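Local coordinates for protein 3-dehydroquinate dehydratase (Geobacillus kaustophilus, PDB 2YR1) that probably catalyses the cis-dehydration of 3-dehydroquinate to 3-dehydroshikimate, the third step of the chorismate pathway towards the aromatic amino acids, at residues N232-A236 / P237-P241; S181-D184 / V185-L189; L66-A69 / N70-N74. All blocks are in the same frame, centred on the assembly; numbering follows the deposited sequence.

Contact 1 of 3, residues N232-A236 / P237-P241; sequences NQSSA and PGQIP
With CG set opposite its carbonyl carbon (chi1 -60°) and the chain extended beyond, Gln239 carries its amide back over the type II beta turn Ala236-Gln239 to Ser235, whose OG sits between backbone N and carbonyl carbon (chi1 71°) and faces that amide. The turn lies in the loop that follows the last strand, 226-228, of the TIM barrel and precedes helix 242-256. Both ends of the Gln239 amide are used on Ser235. Ser235 N donates to Gln239 OE1 over 3.0 Å in a nearly straight bond (172°), though it comes from above the carbonyl plane. Gln239 NE2 returns a more bent bond to Ser235 OG, 3.1 Å long and tilted from the amide plane. Two bonds on one amide should hold its rotation fixed. Nearer the backbone in the same side chain, Gln239 CG lies 3.2 Å from Ala236 O, while Ala236 CB packs 3.7 Å from Gln239 NE2. Gly238 has backbone angles that suit glycine, since a CB there would be jammed against the preceding carbonyl oxygen. Ser235 and Gln239 are both predicted to bind 3-dehydroquinate; of two arginines assigned the same role, Arg52 hydrogen-bonds Ser235 O and Arg216 hydrogen-bonds Pro237 O. A water bridges the two arms, 2.7 Å from Ser234 OG and donating to Gln239 O over 2.8 Å.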
loop_
_atom_site.group_PDB
_atom_site.type_symbol
_atom_site.label_atom_id
_atom_site.label_comp_id
_atom_site.label_asym_id
_atom_site.label_seq_id
_atom_site.Cartn_x
_atom_site.Cartn_y
_atom_site.Cartn_z
ATOM N N ASN A 232 -22.115 5.865 -3.219
ATOM C CA ASN A 232 -23.203 5.617 -4.163
ATOM C C ASN A 232 -22.627 5.690 -5.563
ATOM O O ASN A 232 -22.611 4.694 -6.292
ATOM C CB ASN A 232 -24.334 6.649 -4.043
ATOM C CG ASN A 232 -25.491 6.360 -5.011
ATOM O OD1 ASN A 232 -26.255 5.414 -4.817
ATOM N ND2 ASN A 232 -25.602 7.159 -6.064
ATOM N N GLN A 233 -22.154 6.874 -5.936
ATOM C CA GLN A 233 -21.576 7.079 -7.258
ATOM C C GLN A 233 -20.111 7.473 -7.166
ATOM O O GLN A 233 -19.630 7.847 -6.105
ATOM C CB GLN A 233 -22.351 8.165 -8.008
ATOM C CG GLN A 233 -22.501 7.893 -9.501
ATOM C CD GLN A 233 -23.406 8.898 -10.197
ATOM O OE1 GLN A 233 -24.542 9.130 -9.771
ATOM N NE2 GLN A 233 -22.906 9.498 -11.282
ATOM N N SER A 234 -19.406 7.380 -8.288
ATOM C CA SER A 234 -17.995 7.735 -8.354
ATOM C C SER A 234 -17.898 9.173 -8.854
ATOM O O SER A 234 -18.635 9.565 -9.760
ATOM C CB SER A 234 -17.263 6.793 -9.324
ATOM O OG SER A 234 -15.897 7.152 -9.486
ATOM N N SER A 235 -17.000 9.961 -8.265
ATOM C CA SER A 235 -16.826 11.352 -8.691
ATOM C C SER A 235 -15.448 11.519 -9.317
ATOM O O SER A 235 -15.112 12.587 -9.823
ATOM C CB SER A 235 -16.963 12.311 -7.502
ATOM O OG SER A 235 -15.838 12.207 -6.641
ATOM N N ALA A 236 -14.654 10.451 -9.268
ATOM C CA ALA A 236 -13.304 10.450 -9.818
ATOM C C ALA A 236 -12.805 9.009 -10.044
ATOM O O ALA A 236 -13.184 8.092 -9.327
ATOM C CB ALA A 236 -12.353 11.192 -8.872
ATOM N N PRO A 237 -11.940 8.810 -11.049
ATOM C CA PRO A 237 -11.382 7.493 -11.385
ATOM C C PRO A 237 -10.622 6.781 -10.260
ATOM O O PRO A 237 -9.799 7.375 -9.565
ATOM C CB PRO A 237 -10.488 7.796 -12.593
ATOM C CG PRO A 237 -10.126 9.249 -12.401
ATOM C CD PRO A 237 -11.434 9.840 -11.971
ATOM N N GLY A 238 -10.923 5.503 -10.073
ATOM C CA GLY A 238 -10.235 4.732 -9.050
ATOM C C GLY A 238 -10.817 4.694 -7.649
ATOM O O GLY A 238 -10.241 4.059 -6.773
ATOM N N GLN A 239 -11.944 5.359 -7.416
ATOM C CA GLN A 239 -12.539 5.333 -6.086
ATOM C C GLN A 239 -13.108 3.927 -5.834
ATOM O O GLN A 239 -13.765 3.346 -6.691
ATOM C CB GLN A 239 -13.636 6.408 -5.960
ATOM C CG GLN A 239 -13.140 7.857 -6.182
ATOM C CD GLN A 239 -14.225 8.904 -5.955
ATOM O OE1 GLN A 239 -15.421 8.610 -6.064
ATOM N NE2 GLN A 239 -13.812 10.140 -5.661
ATOM N N ILE A 240 -12.844 3.408 -4.639
ATOM C CA ILE A 240 -13.249 2.074 -4.197
ATOM C C ILE A 240 -14.453 2.133 -3.272
ATOM O O ILE A 240 -14.620 3.098 -2.529
ATOM C CB ILE A 240 -12.081 1.401 -3.418
ATOM C CG1 ILE A 240 -10.910 1.162 -4.356
ATOM C CG2 ILE A 240 -12.514 0.107 -2.757
ATOM C CD1 ILE A 240 -10.243 2.402 -4.782
ATOM N N PRO A 241 -15.314 1.099 -3.313
ATOM C CA PRO A 241 -16.493 1.059 -2.450
ATOM C C PRO A 241 -16.107 1.176 -0.980
ATOM O O PRO A 241 -15.206 0.486 -0.477
ATOM C CB PRO A 241 -17.121 -0.291 -2.790
ATOM C CG PRO A 241 -16.839 -0.400 -4.259
ATOM C CD PRO A 241 -15.385 0.040 -4.338
HETATM O O HOH W 1 -14.537 4.864 -8.897
#

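Contact 2 of 3, residues S181-D184 / V185-L189; sequences SPED and VLVLL
Glu183 O takes the shortest sound bond here, from Val187 N at 3.0 Å, with the donor tilted only slightly from the carbonyl plane. Val187 CG2 also rests on that oxygen, 3.3 Å away. Above it, Glu183 bends at chi2 (45°), which folds its carboxylate back along the helix surface instead of straight outward: Glu183 OE1 lies 3.8 Å from Val187 CG2, and Glu183 OE2 stands 4.1 Å from Leu186 CD1. The acid thus crosses both apolar side chains at about a right angle. Leu186 N and Leu188 N continue the ladder to Pro182 O and Asp184 O. These are the N-terminal turns of helix 182-198, the helix of the beta-alpha-beta unit between barrel strands 172-177 and 203-207, and Ser181 is its N-cap. Ser181 OG accepts from Asp184 N over 3.2 Å, while Val185 N reaches Ser181 O only weakly, at 3.4 Å. Asp184 turns its carboxylate back to the chain just before the cap, where OD2 accepts from Lys180 N. Val185 packs on Ile214 of helix 213-218, whereas Leu186 meets Phe222 of the second subunit and Glu183 lies against Glu193 of that subunit.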
loop_
_atom_site.group_PDB
_atom_site.type_symbol
_atom_site.label_atom_id
_atom_site.label_comp_id
_atom_site.label_asym_id
_atom_site.label_seq_id
_atom_site.Cartn_x
_atom_site.Cartn_y
_atom_site.Cartn_z
ATOM N N SER A 181 2.245 4.959 -14.444
ATOM C CA SER A 181 3.144 3.865 -14.102
ATOM C C SER A 181 3.252 3.714 -12.582
ATOM O O SER A 181 2.887 4.617 -11.837
ATOM C CB SER A 181 4.539 4.168 -14.632
ATOM O OG SER A 181 5.133 5.149 -13.799
ATOM N N PRO A 182 3.751 2.562 -12.109
ATOM C CA PRO A 182 3.902 2.338 -10.668
ATOM C C PRO A 182 4.853 3.387 -10.100
ATOM O O PRO A 182 4.677 3.883 -8.976
ATOM C CB PRO A 182 4.479 0.926 -10.604
ATOM C CG PRO A 182 3.746 0.248 -11.721
ATOM C CD PRO A 182 3.821 1.285 -12.843
ATOM N N GLU A 183 5.864 3.742 -10.881
ATOM C CA GLU A 183 6.795 4.746 -10.412
ATOM C C GLU A 183 6.068 6.046 -10.066
ATOM O O GLU A 183 6.417 6.701 -9.086
ATOM C CB GLU A 183 7.897 5.009 -11.446
ATOM C CG GLU A 183 8.944 5.988 -10.936
ATOM C CD GLU A 183 9.380 5.674 -9.502
ATOM O OE1 GLU A 183 9.422 6.606 -8.649
ATOM O OE2 GLU A 183 9.672 4.487 -9.231
ATOM N N ASP A 184 5.062 6.410 -10.858
ATOM C CA ASP A 184 4.284 7.624 -10.602
ATOM C C ASP A 184 3.554 7.538 -9.276
ATOM O O ASP A 184 3.414 8.541 -8.578
ATOM C CB ASP A 184 3.239 7.867 -11.687
ATOM C CG ASP A 184 3.825 8.465 -12.942
ATOM O OD1 ASP A 184 4.918 9.094 -12.878
ATOM O OD2 ASP A 184 3.165 8.306 -13.987
ATOM N N VAL A 185 3.070 6.345 -8.951
ATOM C CA VAL A 185 2.359 6.147 -7.693
ATOM C C VAL A 185 3.299 6.410 -6.519
ATOM O O VAL A 185 2.924 7.069 -5.560
ATOM C CB VAL A 185 1.772 4.711 -7.604
ATOM C CG1 VAL A 185 1.098 4.504 -6.281
ATOM C CG2 VAL A 185 0.760 4.500 -8.739
ATOM N N LEU A 186 4.533 5.926 -6.612
ATOM C CA LEU A 186 5.513 6.135 -5.549
ATOM C C LEU A 186 5.891 7.638 -5.485
ATOM O O LEU A 186 6.113 8.163 -4.413
ATOM C CB LEU A 186 6.744 5.251 -5.802
ATOM C CG LEU A 186 6.480 3.730 -5.721
ATOM C CD1 LEU A 186 7.783 2.977 -5.923
ATOM C CD2 LEU A 186 5.871 3.360 -4.357
ATOM N N VAL A 187 5.968 8.319 -6.633
ATOM C CA VAL A 187 6.249 9.762 -6.633
ATOM C C VAL A 187 5.171 10.493 -5.778
ATOM O O VAL A 187 5.480 11.346 -4.924
ATOM C CB VAL A 187 6.220 10.325 -8.074
ATOM C CG1 VAL A 187 6.134 11.825 -8.061
ATOM C CG2 VAL A 187 7.457 9.865 -8.810
ATOM N N LEU A 188 3.906 10.151 -6.001
ATOM C CA LEU A 188 2.830 10.770 -5.231
ATOM C C LEU A 188 2.962 10.505 -3.725
ATOM O O LEU A 188 2.690 11.389 -2.903
ATOM C CB LEU A 188 1.458 10.277 -5.681
ATOM C CG LEU A 188 0.457 10.902 -4.694
ATOM C CD1 LEU A 188 0.099 12.290 -5.173
ATOM C CD2 LEU A 188 -0.748 10.050 -4.494
ATOM N N LEU A 189 3.350 9.292 -3.351
ATOM C CA LEU A 189 3.501 8.982 -1.920
ATOM C C LEU A 189 4.723 9.706 -1.345
ATOM O O LEU A 189 4.690 10.224 -0.225
ATOM C CB LEU A 189 3.636 7.468 -1.713
ATOM C CG LEU A 189 2.410 6.631 -2.098
ATOM C CD1 LEU A 189 2.692 5.153 -1.841
ATOM C CD2 LEU A 189 1.198 7.087 -1.301
#

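Contact 3 of 3, residues L66-A69 / N70-N74; sequences LATA and NGLRN
Leu72 lies back over the preceding turn of its helix, with CD2 placed 4.0 Å from Thr68 CG2 and 3.8 Å from Ala69 CA. Its CG stands between backbone N and carbonyl carbon (chi1 41°), turned toward that preceding turn; the other methyl comes too close to Ala69 O to be trusted, which leaves the leucine's exact placement uncertain. Beneath it, Leu72 N donates to Thr68 O at 2.7 Å, almost in line with the carbonyl, and Asn70 N reaches Leu66 O at 2.7 Å. Further out, Thr68 OG1 hydrogen-bonds with Asp31 OD2 and Arg64 O, which probably sets the side chain's rotation. Arg73 folds away from the turn to a salt bridge with Asp116. Leu72 also touches Ile81 and Trp51, the latter predicted to belong to the 3-dehydroquinate site. Cut back to an alanine here, the side chain would probably no longer fill the space beside Trp51 and Ile81, and the methyl against Thr68 CG2 would be lost. One flank is buried and Leu66, Ala67 and Asn70 lie exposed, as on an outer helix of a TIM barrel, here the helix of the beta-alpha-beta unit that joins strands 48-52 and 81-84.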
loop_
_atom_site.group_PDB
_atom_site.type_symbol
_atom_site.label_atom_id
_atom_site.label_comp_id
_atom_site.label_asym_id
_atom_site.label_seq_id
_atom_site.Cartn_x
_atom_site.Cartn_y
_atom_site.Cartn_z
ATOM N N LEU A 66 -29.081 26.749 -2.455
ATOM C CA LEU A 66 -29.237 26.947 -1.019
ATOM C C LEU A 66 -30.276 25.961 -0.520
ATOM O O LEU A 66 -30.099 25.324 0.531
ATOM C CB LEU A 66 -29.700 28.379 -0.718
ATOM C CG LEU A 66 -29.945 28.745 0.756
ATOM C CD1 LEU A 66 -29.034 29.902 1.158
ATOM C CD2 LEU A 66 -31.416 29.115 0.974
ATOM N N ALA A 67 -31.365 25.839 -1.278
ATOM C CA ALA A 67 -32.446 24.921 -0.920
ATOM C C ALA A 67 -31.877 23.512 -0.797
ATOM O O ALA A 67 -32.029 22.861 0.234
ATOM C CB ALA A 67 -33.545 24.958 -1.984
ATOM N N THR A 68 -31.217 23.049 -1.853
ATOM C CA THR A 68 -30.611 21.725 -1.843
ATOM C C THR A 68 -29.596 21.625 -0.698
ATOM O O THR A 68 -29.626 20.681 0.095
ATOM C CB THR A 68 -29.892 21.446 -3.168
ATOM O OG1 THR A 68 -30.824 21.570 -4.250
ATOM C CG2 THR A 68 -29.297 20.043 -3.170
ATOM N N ALA A 69 -28.714 22.620 -0.618
ATOM C CA ALA A 69 -27.677 22.678 0.410
ATOM C C ALA A 69 -28.283 22.461 1.778
ATOM O O ALA A 69 -27.779 21.685 2.594
ATOM C CB ALA A 69 -26.984 24.025 0.363
ATOM N N ASN A 70 -29.384 23.159 2.019
ATOM C CA ASN A 70 -30.091 23.067 3.277
ATOM C C ASN A 70 -30.700 21.675 3.409
ATOM O O ASN A 70 -30.780 21.121 4.505
ATOM C CB ASN A 70 -31.182 24.132 3.312
ATOM C CG ASN A 70 -31.626 24.469 4.713
ATOM O OD1 ASN A 70 -32.162 23.620 5.438
ATOM N ND2 ASN A 70 -31.408 25.720 5.109
ATOM N N GLY A 71 -31.126 21.109 2.286
ATOM C CA GLY A 71 -31.723 19.786 2.315
ATOM C C GLY A 71 -30.729 18.689 2.663
ATOM O O GLY A 71 -30.979 17.866 3.545
ATOM N N LEU A 72 -29.598 18.673 1.970
ATOM C CA LEU A 72 -28.571 17.667 2.225
ATOM C C LEU A 72 -28.049 17.795 3.644
ATOM O O LEU A 72 -27.766 16.797 4.308
ATOM C CB LEU A 72 -27.438 17.806 1.206
ATOM C CG LEU A 72 -26.977 19.216 0.844
ATOM C CD1 LEU A 72 -25.900 19.673 1.812
ATOM C CD2 LEU A 72 -26.435 19.211 -0.567
ATOM N N ARG A 73 -27.931 19.032 4.113
ATOM C CA ARG A 73 -27.476 19.278 5.470
ATOM C C ARG A 73 -28.443 18.574 6.403
ATOM O O ARG A 73 -28.065 18.097 7.471
ATOM C CB ARG A 73 -27.463 20.780 5.765
ATOM C CG ARG A 73 -27.505 21.129 7.254
ATOM C CD ARG A 73 -26.363 20.480 8.040
ATOM N NE ARG A 73 -25.088 21.169 7.865
ATOM C CZ ARG A 73 -23.903 20.565 7.930
ATOM N NH1 ARG A 73 -23.827 19.259 8.163
ATOM N NH2 ARG A 73 -22.793 21.271 7.768
ATOM N N ASN A 74 -29.699 18.499 5.982
ATOM C CA ASN A 74 -30.727 17.853 6.780
ATOM C C ASN A 74 -30.573 16.335 6.772
ATOM O O ASN A 74 -30.797 15.674 7.786
ATOM C CB ASN A 74 -32.112 18.224 6.247
ATOM C CG ASN A 74 -33.210 17.942 7.248
ATOM O OD1 ASN A 74 -34.389 17.874 6.895
ATOM N ND2 ASN A 74 -32.829 17.792 8.516
#

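From the N terminus the chain first meets contact 3, in helix 62-75 of the unit joining strands 48-52 and 81-84. Contact 2 follows at the start of helix 182-198, between strands 172-177 and 203-207, and contact 1 comes last, in the loop between strand 226-228 and helix 242-256. The three run in series; none nests within or crosses another. Contact 3 lies within one outer helix and contact 2 spans the N-cap and opening turns of another, on opposite sides of the chain's centre, their own centres about 39 Å apart. Contact 1 closes a tight turn at the predicted substrate site, about 20 Å from contact 2 and 23 Å from contact 3, centre to centre. Contacts 1 and 2 both touch the second subunit.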